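PDB 3KZH: probable sugar kinase from Clostridium perfringens, which probably phosphorylates a sugar, as expected of a ribokinase-like (pfkB family) carbohydrate kinase, and is seen with beta-D-glucopyranose bound. Local coordinates for residues Phe163-Val168 / Lys181-Ile186; Asp145-Met150 / Ser174-Leu179; Lys241-Glu246 / Thr311-Lys316. All coordinates share one frame; numbering follows the deposited sequence.

How the contacts relate
Along the chain the first segment met is 145-150, which leads into helix 147-157; strand 162-166 follows, then the loop 174-179 and finally strand 185-186. Contact 2 pairs 145-150 with 174-179 and contact 1 pairs 163-168 with 181-186, so the two loops cross. They also touch: F183 CZ lies 3.5 Å from M150 SE, which makes the selenomethionine common to both. Contact 1 reaches the sugar pocket through D166 to V168, and contact 2 lays the helix start and loop against the same strands. Contact 3 closes a long, largely helical loop of 64 residues, joining strands 239-244 and 312-317 at the far edge of the same large sheet, its centre about 24 Å from that of contact 1.

Contact 1: Phe163-Val168 / Lys181-Ile186; sequences FILDPV and KDFHTI. With BGC (beta-D-glucopyranose), chain C.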
loop_
_atom_site.group_PDB
_atom_site.type_symbol
_atom_site.label_atom_id
_atom_site.label_comp_id
_atom_site.label_asym_id
_atom_site.label_seq_id
_atom_site.Cartn_x
_atom_site.Cartn_y
_atom_site.Cartn_z
ATOM N N PHE A 163 -5.381 -20.487 -26.224
ATOM C CA PHE A 163 -4.262 -19.864 -25.525
ATOM C C PHE A 163 -3.456 -18.797 -26.274
ATOM O O PHE A 163 -3.195 -18.927 -27.467
ATOM C CB PHE A 163 -3.333 -20.948 -24.999
ATOM C CG PHE A 163 -3.870 -21.704 -23.838
ATOM C CD1 PHE A 163 -3.719 -21.208 -22.541
ATOM C CD2 PHE A 163 -4.490 -22.953 -24.026
ATOM C CE1 PHE A 163 -4.175 -21.948 -21.418
ATOM C CE2 PHE A 163 -4.949 -23.704 -22.923
ATOM C CZ PHE A 163 -4.792 -23.199 -21.613
ATOM N N ILE A 164 -3.089 -17.734 -25.554
ATOM C CA ILE A 164 -2.307 -16.617 -26.102
ATOM C C ILE A 164 -0.993 -16.446 -25.311
ATOM O O ILE A 164 -1.018 -16.250 -24.095
ATOM C CB ILE A 164 -3.120 -15.262 -26.098
ATOM C CG1 ILE A 164 -4.478 -15.423 -26.812
ATOM C CG2 ILE A 164 -2.305 -14.141 -26.767
ATOM C CD1 ILE A 164 -5.404 -14.234 -26.725
ATOM N N LEU A 165 0.139 -16.483 -26.016
ATOM C CA LEU A 165 1.453 -16.330 -25.392
ATOM C C LEU A 165 2.143 -14.969 -25.534
ATOM O O LEU A 165 2.268 -14.435 -26.635
ATOM C CB LEU A 165 2.425 -17.424 -25.891
ATOM C CG LEU A 165 3.885 -17.507 -25.393
ATOM C CD1 LEU A 165 3.963 -17.736 -23.888
ATOM C CD2 LEU A 165 4.660 -18.583 -26.135
ATOM N N ASP A 166 2.635 -14.470 -24.397
ATOM C CA ASP A 166 3.416 -13.237 -24.296
ATOM C C ASP A 166 4.740 -13.808 -23.728
ATOM O O ASP A 166 4.837 -14.052 -22.529
ATOM C CB ASP A 166 2.768 -12.255 -23.300
ATOM C CG ASP A 166 3.452 -10.875 -23.279
ATOM O OD1 ASP A 166 4.670 -10.792 -23.533
ATOM O OD2 ASP A 166 2.765 -9.861 -23.011
ATOM N N PRO A 167 5.770 -14.032 -24.579
ATOM C CA PRO A 167 7.062 -14.586 -24.137
ATOM C C PRO A 167 7.917 -13.856 -23.097
ATOM O O PRO A 167 8.870 -14.450 -22.599
ATOM C CB PRO A 167 7.835 -14.776 -25.451
ATOM C CG PRO A 167 6.769 -14.930 -26.466
ATOM C CD PRO A 167 5.781 -13.873 -26.042
ATOM N N VAL A 168 7.583 -12.602 -22.768
ATOM C CA VAL A 168 8.304 -11.761 -21.776
ATOM C C VAL A 168 9.779 -11.396 -22.114
ATOM O O VAL A 168 10.141 -10.213 -22.101
ATOM C CB VAL A 168 8.137 -12.309 -20.299
ATOM C CG1 VAL A 168 8.842 -11.416 -19.276
ATOM C CG2 VAL A 168 6.657 -12.390 -19.945
ATOM N N LYS A 181 3.632 -25.025 -29.783
ATOM C CA LYS A 181 2.744 -25.659 -30.762
ATOM C C LYS A 181 1.265 -25.745 -30.355
ATOM O O LYS A 181 0.387 -25.804 -31.215
ATOM C CB LYS A 181 3.270 -27.058 -31.137
ATOM C CG LYS A 181 3.344 -28.078 -29.993
ATOM C CD LYS A 181 3.781 -29.443 -30.504
ATOM C CE LYS A 181 3.851 -30.476 -29.383
ATOM N NZ LYS A 181 2.515 -30.793 -28.782
ATOM N N ASP A 182 1.007 -25.692 -29.047
ATOM C CA ASP A 182 -0.352 -25.784 -28.515
ATOM C C ASP A 182 -1.100 -24.464 -28.361
ATOM O O ASP A 182 -2.290 -24.446 -28.045
ATOM C CB ASP A 182 -0.359 -26.570 -27.202
ATOM C CG ASP A 182 0.002 -28.035 -27.396
ATOM O OD1 ASP A 182 -0.475 -28.646 -28.386
ATOM O OD2 ASP A 182 0.764 -28.565 -26.550
ATOM N N PHE A 183 -0.398 -23.370 -28.630
ATOM C CA PHE A 183 -0.965 -22.034 -28.556
ATOM C C PHE A 183 -1.684 -21.655 -29.842
ATOM O O PHE A 183 -1.288 -22.063 -30.940
ATOM C CB PHE A 183 0.129 -21.001 -28.267
ATOM C CG PHE A 183 0.575 -20.964 -26.838
ATOM C CD1 PHE A 183 -0.123 -20.198 -25.894
ATOM C CD2 PHE A 183 1.701 -21.683 -26.418
ATOM C CE1 PHE A 183 0.287 -20.143 -24.533
ATOM C CE2 PHE A 183 2.127 -21.641 -25.070
ATOM C CZ PHE A 183 1.415 -20.866 -24.126
ATOM N N HIS A 184 -2.775 -20.910 -29.679
ATOM C CA HIS A 184 -3.585 -20.399 -30.783
ATOM C C HIS A 184 -2.903 -19.123 -31.314
ATOM O O HIS A 184 -2.959 -18.821 -32.501
ATOM C CB HIS A 184 -5.004 -20.104 -30.260
ATOM C CG HIS A 184 -5.863 -19.281 -31.180
ATOM N ND1 HIS A 184 -5.624 -17.943 -31.426
ATOM C CD2 HIS A 184 -6.983 -19.595 -31.868
ATOM C CE1 HIS A 184 -6.561 -17.474 -32.226
ATOM N NE2 HIS A 184 -7.399 -18.451 -32.508
ATOM N N THR A 185 -2.276 -18.378 -30.414
ATOM C CA THR A 185 -1.610 -17.141 -30.777
ATOM C C THR A 185 -0.344 -16.971 -29.983
ATOM O O THR A 185 -0.299 -17.284 -28.795
ATOM C CB THR A 185 -2.542 -15.898 -30.519
ATOM O OG1 THR A 185 -3.660 -15.949 -31.408
ATOM C CG2 THR A 185 -1.813 -14.555 -30.723
ATOM N N ILE A 186 0.712 -16.570 -30.679
ATOM C CA ILE A 186 1.968 -16.248 -30.013
ATOM C C ILE A 186 2.240 -14.785 -30.399
ATOM O O ILE A 186 1.841 -14.327 -31.466
ATOM C CB ILE A 186 3.160 -17.212 -30.374
ATOM C CG1 ILE A 186 3.437 -17.260 -31.877
ATOM C CG2 ILE A 186 2.905 -18.609 -29.800
ATOM C CD1 ILE A 186 4.837 -17.692 -32.201
HETATM C C2 BGC C . 8.493 -8.190 -24.801
HETATM C C3 BGC C . 8.184 -6.734 -25.266
HETATM C C4 BGC C . 7.476 -6.930 -26.672
HETATM C C5 BGC C . 6.166 -7.822 -26.578
HETATM C C6 BGC C . 5.472 -8.066 -27.856
HETATM C C1 BGC C . 7.171 -8.945 -24.676
HETATM O O1 BGC C . 7.407 -10.098 -24.278
HETATM O O2 BGC C . 9.043 -8.141 -23.659
HETATM O O3 BGC C . 9.346 -6.207 -25.405
HETATM O O4 BGC C . 7.204 -5.736 -27.154
HETATM O O5 BGC C . 6.485 -9.068 -26.003
HETATM O O HOH W 1 -4.754 -23.264 -27.338
#
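Three backbone hydrogen bonds join F163-V168 to K181-I186, where the parallel strands 162-166 and 185-186 run side by side. F163 O accepts two: H184 N comes in on a lone pair in the carbonyl plane at 3.0 Å, while T185 N lies nearly along the C=O axis. Two residues further on, L165 N donates to T185 O at 2.9 Å with an N-H...O angle of 165°.

Apolar side chains meet on both faces. L165 CB stands over one face of the F183 ring, 3.8 Å from its centroid, a CH-pi contact. Chi1 of F183 (-77°) sets CG beside the backbone N, and CD1 then meets F163 CB at 3.4 Å. Large apolar L165 and F183 suit this buried side, where M150 of helix 147-157 packs on both. On the other face the CG2 methyls of I164 and T185 lie alongside each other at 4.0 Å; beta-branched residues fit the extended chain, and T185 OG1 also bonds to Y267.

BGC O2 donates to V168 O at 2.8 Å, and D166 OD1 is 2.9 Å from BGC O1, which has another acceptor near. The chemistry implies a parallel strand pair of a beta-alpha-beta unit, bonded through its backbone and lined by apolar side chains, with polar groups at the C-terminal end of strand 162-166, D166 and V168 O, meeting the sugar.

Contact 2: Asp145-Met150 / Ser174-Leu179; sequences DNPEIM and SWVKHL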
loop_
_atom_site.group_PDB
_atom_site.type_symbol
_atom_site.label_atom_id
_atom_site.label_comp_id
_atom_site.label_asym_id
_atom_site.label_seq_id
_atom_site.Cartn_x
_atom_site.Cartn_y
_atom_site.Cartn_z
ATOM N N ASP A 145 6.365 -17.493 -17.451
ATOM C CA ASP A 145 6.863 -17.598 -16.069
ATOM C C ASP A 145 7.015 -19.003 -15.479
ATOM O O ASP A 145 8.054 -19.327 -14.902
ATOM C CB ASP A 145 5.980 -16.777 -15.127
ATOM C CG ASP A 145 6.581 -15.428 -14.778
ATOM O OD1 ASP A 145 7.124 -14.747 -15.677
ATOM O OD2 ASP A 145 6.494 -15.043 -13.592
ATOM N N ASN A 146 5.974 -19.819 -15.615
ATOM C CA ASN A 146 5.969 -21.170 -15.075
ATOM C C ASN A 146 5.718 -22.195 -16.196
ATOM O O ASN A 146 4.559 -22.468 -16.546
ATOM C CB ASN A 146 4.895 -21.266 -13.978
ATOM C CG ASN A 146 5.157 -22.385 -12.976
ATOM O OD1 ASN A 146 5.455 -23.525 -13.345
ATOM N ND2 ASN A 146 4.983 -22.073 -11.697
ATOM N N PRO A 147 6.804 -22.781 -16.768
ATOM C CA PRO A 147 6.719 -23.779 -17.849
ATOM C C PRO A 147 5.985 -25.084 -17.505
ATOM O O PRO A 147 5.296 -25.647 -18.358
ATOM C CB PRO A 147 8.190 -24.043 -18.179
ATOM C CG PRO A 147 8.840 -22.742 -17.869
ATOM C CD PRO A 147 8.217 -22.408 -16.549
ATOM N N GLU A 148 6.137 -25.538 -16.257
ATOM C CA GLU A 148 5.519 -26.769 -15.748
ATOM C C GLU A 148 3.995 -26.644 -15.677
ATOM O O GLU A 148 3.272 -27.568 -16.066
ATOM C CB GLU A 148 6.086 -27.103 -14.359
ATOM C CG GLU A 148 5.729 -28.494 -13.813
ATOM C CD GLU A 148 5.782 -28.581 -12.286
ATOM O OE1 GLU A 148 4.999 -29.370 -11.715
ATOM O OE2 GLU A 148 6.600 -27.865 -11.658
ATOM N N ILE A 149 3.523 -25.497 -15.184
ATOM C CA ILE A 149 2.091 -25.215 -15.075
ATOM C C ILE A 149 1.481 -24.906 -16.440
ATOM O O ILE A 149 0.342 -25.290 -16.696
ATOM C CB ILE A 149 1.800 -24.140 -13.975
ATOM C CG1 ILE A 149 1.867 -24.835 -12.613
ATOM C CG2 ILE A 149 0.418 -23.455 -14.145
ATOM C CD1 ILE A 149 2.251 -23.950 -11.484
HETATM N N MSE A 150 2.274 -24.301 -17.331
HETATM C CA MSE A 150 1.845 -23.991 -18.694
HETATM C C MSE A 150 1.535 -25.318 -19.385
HETATM O O MSE A 150 0.427 -25.492 -19.882
HETATM C CB MSE A 150 2.930 -23.217 -19.473
HETATM C CG MSE A 150 2.573 -22.879 -20.946
HETATM SE SE MSE A 150 3.993 -22.096 -22.020
HETATM C CE MSE A 150 4.059 -20.396 -21.123
ATOM N N SER A 174 13.109 -19.629 -24.506
ATOM C CA SER A 174 13.801 -20.891 -24.807
ATOM C C SER A 174 13.291 -22.052 -23.960
ATOM O O SER A 174 13.370 -23.211 -24.370
ATOM C CB SER A 174 15.321 -20.738 -24.641
ATOM O OG SER A 174 15.675 -20.309 -23.337
ATOM N N TRP A 175 12.717 -21.713 -22.807
ATOM C CA TRP A 175 12.171 -22.689 -21.873
ATOM C C TRP A 175 10.768 -23.173 -22.213
ATOM O O TRP A 175 10.289 -24.144 -21.620
ATOM C CB TRP A 175 12.209 -22.139 -20.438
ATOM C CG TRP A 175 13.607 -21.888 -19.967
ATOM C CD1 TRP A 175 14.275 -20.697 -19.998
ATOM C CD2 TRP A 175 14.556 -22.869 -19.529
ATOM N NE1 TRP A 175 15.590 -20.872 -19.638
ATOM C CE2 TRP A 175 15.796 -22.195 -19.351
ATOM C CE3 TRP A 175 14.492 -24.262 -19.294
ATOM C CZ2 TRP A 175 16.967 -22.865 -18.928
ATOM C CZ3 TRP A 175 15.663 -24.935 -18.871
ATOM C CH2 TRP A 175 16.886 -24.228 -18.703
ATOM N N VAL A 176 10.106 -22.483 -23.143
ATOM C CA VAL A 176 8.746 -22.838 -23.565
ATOM C C VAL A 176 8.665 -23.100 -25.069
ATOM O O VAL A 176 7.572 -23.215 -25.627
ATOM C CB VAL A 176 7.688 -21.751 -23.136
ATOM C CG1 VAL A 176 7.619 -21.641 -21.623
ATOM C CG2 VAL A 176 7.999 -20.385 -23.751
ATOM N N LYS A 177 9.834 -23.236 -25.700
ATOM C CA LYS A 177 9.966 -23.483 -27.141
ATOM C C LYS A 177 9.331 -24.801 -27.595
ATOM O O LYS A 177 8.764 -24.875 -28.686
ATOM C CB LYS A 177 11.444 -23.432 -27.547
ATOM C CG LYS A 177 11.686 -23.496 -29.045
ATOM C CD LYS A 177 13.129 -23.806 -29.383
ATOM C CE LYS A 177 13.237 -24.333 -30.806
ATOM N NZ LYS A 177 14.646 -24.628 -31.176
ATOM N N HIS A 178 9.398 -25.818 -26.736
ATOM C CA HIS A 178 8.830 -27.142 -27.019
ATOM C C HIS A 178 7.310 -27.184 -26.800
ATOM O O HIS A 178 6.630 -28.123 -27.233
ATOM C CB HIS A 178 9.527 -28.221 -26.157
ATOM C CG HIS A 178 9.366 -28.025 -24.678
ATOM N ND1 HIS A 178 9.849 -26.917 -24.016
ATOM C CD2 HIS A 178 8.741 -28.780 -23.745
ATOM C CE1 HIS A 178 9.524 -26.997 -22.737
ATOM N NE2 HIS A 178 8.850 -28.115 -22.547
ATOM N N LEU A 179 6.798 -26.149 -26.131
ATOM C CA LEU A 179 5.380 -26.034 -25.800
ATOM C C LEU A 179 4.554 -25.098 -26.674
ATOM O O LEU A 179 3.321 -25.179 -26.646
ATOM C CB LEU A 179 5.212 -25.606 -24.332
ATOM C CG LEU A 179 5.666 -26.541 -23.212
ATOM C CD1 LEU A 179 5.594 -25.830 -21.869
ATOM C CD2 LEU A 179 4.848 -27.825 -23.216
#
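M150, a selenomethionine, reaches from the first turn of helix 147-157 to V176 and L179 on the facing loop. Its CG is anti to the backbone N (chi1 178°) and chi2 is also extended, which carries the selenium well out from the helix; the bend at chi3 (-69°) then turns the methyl aside. SE meets V176 CG1 at 3.7 Å and CE touches the same methyl at 3.8 Å, the two side chains crossing at about a right angle. The long, flexible chain of methionine suits this place, since it can follow the shape of a branched neighbour.

V176 has chi1 of -63°, with CG1 opposite the carbonyl carbon. That methyl serves two partners, for P147 CG also lies 4.1 Å away. The compact proline ring suits the first turn of a helix, where its missing N-H costs no bond, and its CB lies 4.0 Å from W175 O. L179 CD1 comes to 3.5 Å from P147 O and also packs on M150 SE. N146 is the N-cap, its OD1 accepting a weak bond from I149 N.

The contact is therefore mainly apolar packing between a helix start and an irregular loop, with methyl and ring carbons also lying against backbone carbonyl oxygens. The loop runs from helix 170-174 to strand 185-186 and lies against helix 147-157, where L179 also meets E151 and L154. On the sheet side, M150 continues onto F183, just before strand 185-186, and onto L165 of strand 162-166.

Contact 3: Lys241-Glu246 / Thr311-Lys316; sequences KIKATE and TWEEEK
The torsions of W312 and I242 bring their side chains together on one face of the antiparallel pair K241-E246 and T311-K316. Chi1 of -50° puts W312 CG anti to the carbonyl carbon and turns the ring toward strand 239-244, where CZ3 meets A244 CB at 3.6 Å. I242 holds CG2 anti to the backbone N and sets it 3.7 Å from W312 CE3. The small A244 leaves room for the broad indole, and this face lies against helix 273-288, where K278 makes a cation-pi contact with W312.

The opposite face carries K241, K243, E313 and E315. K243 and E313 run side by side, yet K243 NZ stays 4.0 Å from E313 OE1, beyond a salt bridge; K241 NZ is likewise 4.1 Å from E315 OE1, which hydrogen-bonds to Y317 OH.

Backbone bonds fix the register. K243 and E313 form a hydrogen-bonded pair, with E313 N donating to K243 O at 2.9 Å and an almost straight 177°; K241 and E315 form a second such pair, its E315 N bond more bent. T245 N donates to T311 O at 3.2 Å.

The chemistry implies an edge ribbon held by its backbone, mostly apolar toward the helix, with E314 at its margin, and lysines alongside glutamates on the other face, where opposite charges would attract only loosely.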
loop_
_atom_site.group_PDB
_atom_site.type_symbol
_atom_site.label_atom_id
_atom_site.label_comp_id
_atom_site.label_asym_id
_atom_site.label_seq_id
_atom_site.Cartn_x
_atom_site.Cartn_y
_atom_site.Cartn_z
ATOM N N LYS A 241 2.549 -6.394 -42.837
ATOM C CA LYS A 241 3.310 -5.619 -41.871
ATOM C C LYS A 241 2.726 -4.219 -41.843
ATOM O O LYS A 241 2.546 -3.594 -42.889
ATOM C CB LYS A 241 4.791 -5.561 -42.266
ATOM C CG LYS A 241 5.697 -4.823 -41.276
ATOM C CD LYS A 241 6.868 -4.131 -41.966
ATOM C CE LYS A 241 7.949 -5.117 -42.382
ATOM N NZ LYS A 241 9.101 -4.411 -43.018
ATOM N N ILE A 242 2.393 -3.747 -40.644
ATOM C CA ILE A 242 1.809 -2.415 -40.457
ATOM C C ILE A 242 2.647 -1.639 -39.449
ATOM O O ILE A 242 3.078 -2.179 -38.426
ATOM C CB ILE A 242 0.298 -2.476 -40.010
ATOM C CG1 ILE A 242 -0.560 -3.166 -41.082
ATOM C CG2 ILE A 242 -0.264 -1.077 -39.830
ATOM C CD1 ILE A 242 -1.960 -3.554 -40.639
ATOM N N LYS A 243 2.855 -0.364 -39.748
ATOM C CA LYS A 243 3.639 0.525 -38.905
ATOM C C LYS A 243 2.913 1.854 -38.810
ATOM O O LYS A 243 2.173 2.227 -39.719
ATOM C CB LYS A 243 5.026 0.714 -39.539
ATOM C CG LYS A 243 5.970 1.687 -38.860
ATOM C CD LYS A 243 7.105 2.021 -39.794
ATOM C CE LYS A 243 7.852 3.256 -39.336
ATOM N NZ LYS A 243 8.996 3.557 -40.246
ATOM N N ALA A 244 3.082 2.531 -37.680
ATOM C CA ALA A 244 2.486 3.840 -37.475
ATOM C C ALA A 244 3.579 4.888 -37.598
ATOM O O ALA A 244 4.722 4.663 -37.195
ATOM C CB ALA A 244 1.830 3.926 -36.109
ATOM N N THR A 245 3.234 6.017 -38.208
ATOM C CA THR A 245 4.171 7.130 -38.351
ATOM C C THR A 245 3.945 8.025 -37.117
ATOM O O THR A 245 2.981 7.814 -36.367
ATOM C CB THR A 245 3.925 7.928 -39.677
ATOM O OG1 THR A 245 2.632 8.546 -39.651
ATOM C CG2 THR A 245 3.997 7.010 -40.886
ATOM N N GLU A 246 4.857 8.967 -36.874
ATOM C CA GLU A 246 4.764 9.927 -35.754
ATOM C C GLU A 246 4.724 9.380 -34.310
ATOM O O GLU A 246 4.151 10.018 -33.417
ATOM C CB GLU A 246 3.581 10.907 -35.978
ATOM C CG GLU A 246 3.707 11.829 -37.189
ATOM C CD GLU A 246 4.899 12.763 -37.094
ATOM O OE1 GLU A 246 4.949 13.569 -36.135
ATOM O OE2 GLU A 246 5.793 12.676 -37.966
ATOM N N THR A 311 -1.696 7.954 -39.212
ATOM C CA THR A 311 -1.326 7.678 -40.599
ATOM C C THR A 311 -0.500 6.388 -40.558
ATOM O O THR A 311 0.504 6.311 -39.836
ATOM C CB THR A 311 -0.517 8.850 -41.220
ATOM O OG1 THR A 311 -1.362 10.003 -41.312
ATOM C CG2 THR A 311 -0.005 8.494 -42.628
ATOM N N TRP A 312 -0.931 5.395 -41.336
ATOM C CA TRP A 312 -0.278 4.089 -41.377
ATOM C C TRP A 312 0.511 3.751 -42.640
ATOM O O TRP A 312 0.200 4.217 -43.733
ATOM C CB TRP A 312 -1.316 2.961 -41.163
ATOM C CG TRP A 312 -2.245 3.109 -39.964
ATOM C CD1 TRP A 312 -3.483 3.683 -39.959
ATOM C CD2 TRP A 312 -2.001 2.673 -38.618
ATOM N NE1 TRP A 312 -4.027 3.643 -38.696
ATOM C CE2 TRP A 312 -3.144 3.027 -37.850
ATOM C CE3 TRP A 312 -0.931 2.016 -37.976
ATOM C CZ2 TRP A 312 -3.244 2.753 -36.465
ATOM C CZ3 TRP A 312 -1.029 1.740 -36.587
ATOM C CH2 TRP A 312 -2.180 2.112 -35.856
ATOM N N GLU A 313 1.552 2.939 -42.457
ATOM C CA GLU A 313 2.368 2.419 -43.550
ATOM C C GLU A 313 1.957 0.953 -43.527
ATOM O O GLU A 313 2.165 0.267 -42.523
ATOM C CB GLU A 313 3.864 2.563 -43.270
ATOM C CG GLU A 313 4.439 3.925 -43.627
ATOM C CD GLU A 313 5.917 4.049 -43.308
ATOM O OE1 GLU A 313 6.670 3.069 -43.504
ATOM O OE2 GLU A 313 6.329 5.139 -42.858
ATOM N N GLU A 314 1.255 0.528 -44.579
ATOM C CA GLU A 314 0.746 -0.841 -44.700
ATOM C C GLU A 314 1.351 -1.581 -45.880
ATOM O O GLU A 314 1.570 -1.000 -46.935
ATOM C CB GLU A 314 -0.788 -0.838 -44.833
ATOM C CG GLU A 314 -1.535 -0.186 -43.682
ATOM C CD GLU A 314 -3.034 -0.190 -43.877
ATOM O OE1 GLU A 314 -3.626 -1.283 -43.946
ATOM O OE2 GLU A 314 -3.633 0.902 -43.930
ATOM N N GLU A 315 1.630 -2.866 -45.674
ATOM C CA GLU A 315 2.221 -3.757 -46.679
ATOM C C GLU A 315 1.500 -5.100 -46.573
ATOM O O GLU A 315 1.244 -5.568 -45.464
ATOM C CB GLU A 315 3.723 -3.968 -46.396
ATOM C CG GLU A 315 4.620 -2.738 -46.626
ATOM C CD GLU A 315 6.044 -2.884 -46.079
ATOM O OE1 GLU A 315 6.683 -3.942 -46.261
ATOM O OE2 GLU A 315 6.543 -1.906 -45.488
ATOM N N LYS A 316 1.129 -5.689 -47.714
ATOM C CA LYS A 316 0.439 -6.987 -47.744
ATOM C C LYS A 316 1.193 -7.978 -48.627
ATOM O O LYS A 316 1.487 -7.673 -49.773
ATOM C CB LYS A 316 -1.002 -6.871 -48.289
ATOM C CG LYS A 316 -2.002 -6.005 -47.505
ATOM C CD LYS A 316 -3.471 -6.353 -47.838
ATOM C CE LYS A 316 -3.822 -6.243 -49.336
ATOM N NZ LYS A 316 -3.686 -4.868 -49.920
HETATM O O HOH W 2 4.753 -1.301 -43.375
HETATM O O HOH W 3 0.476 9.141 -37.473
#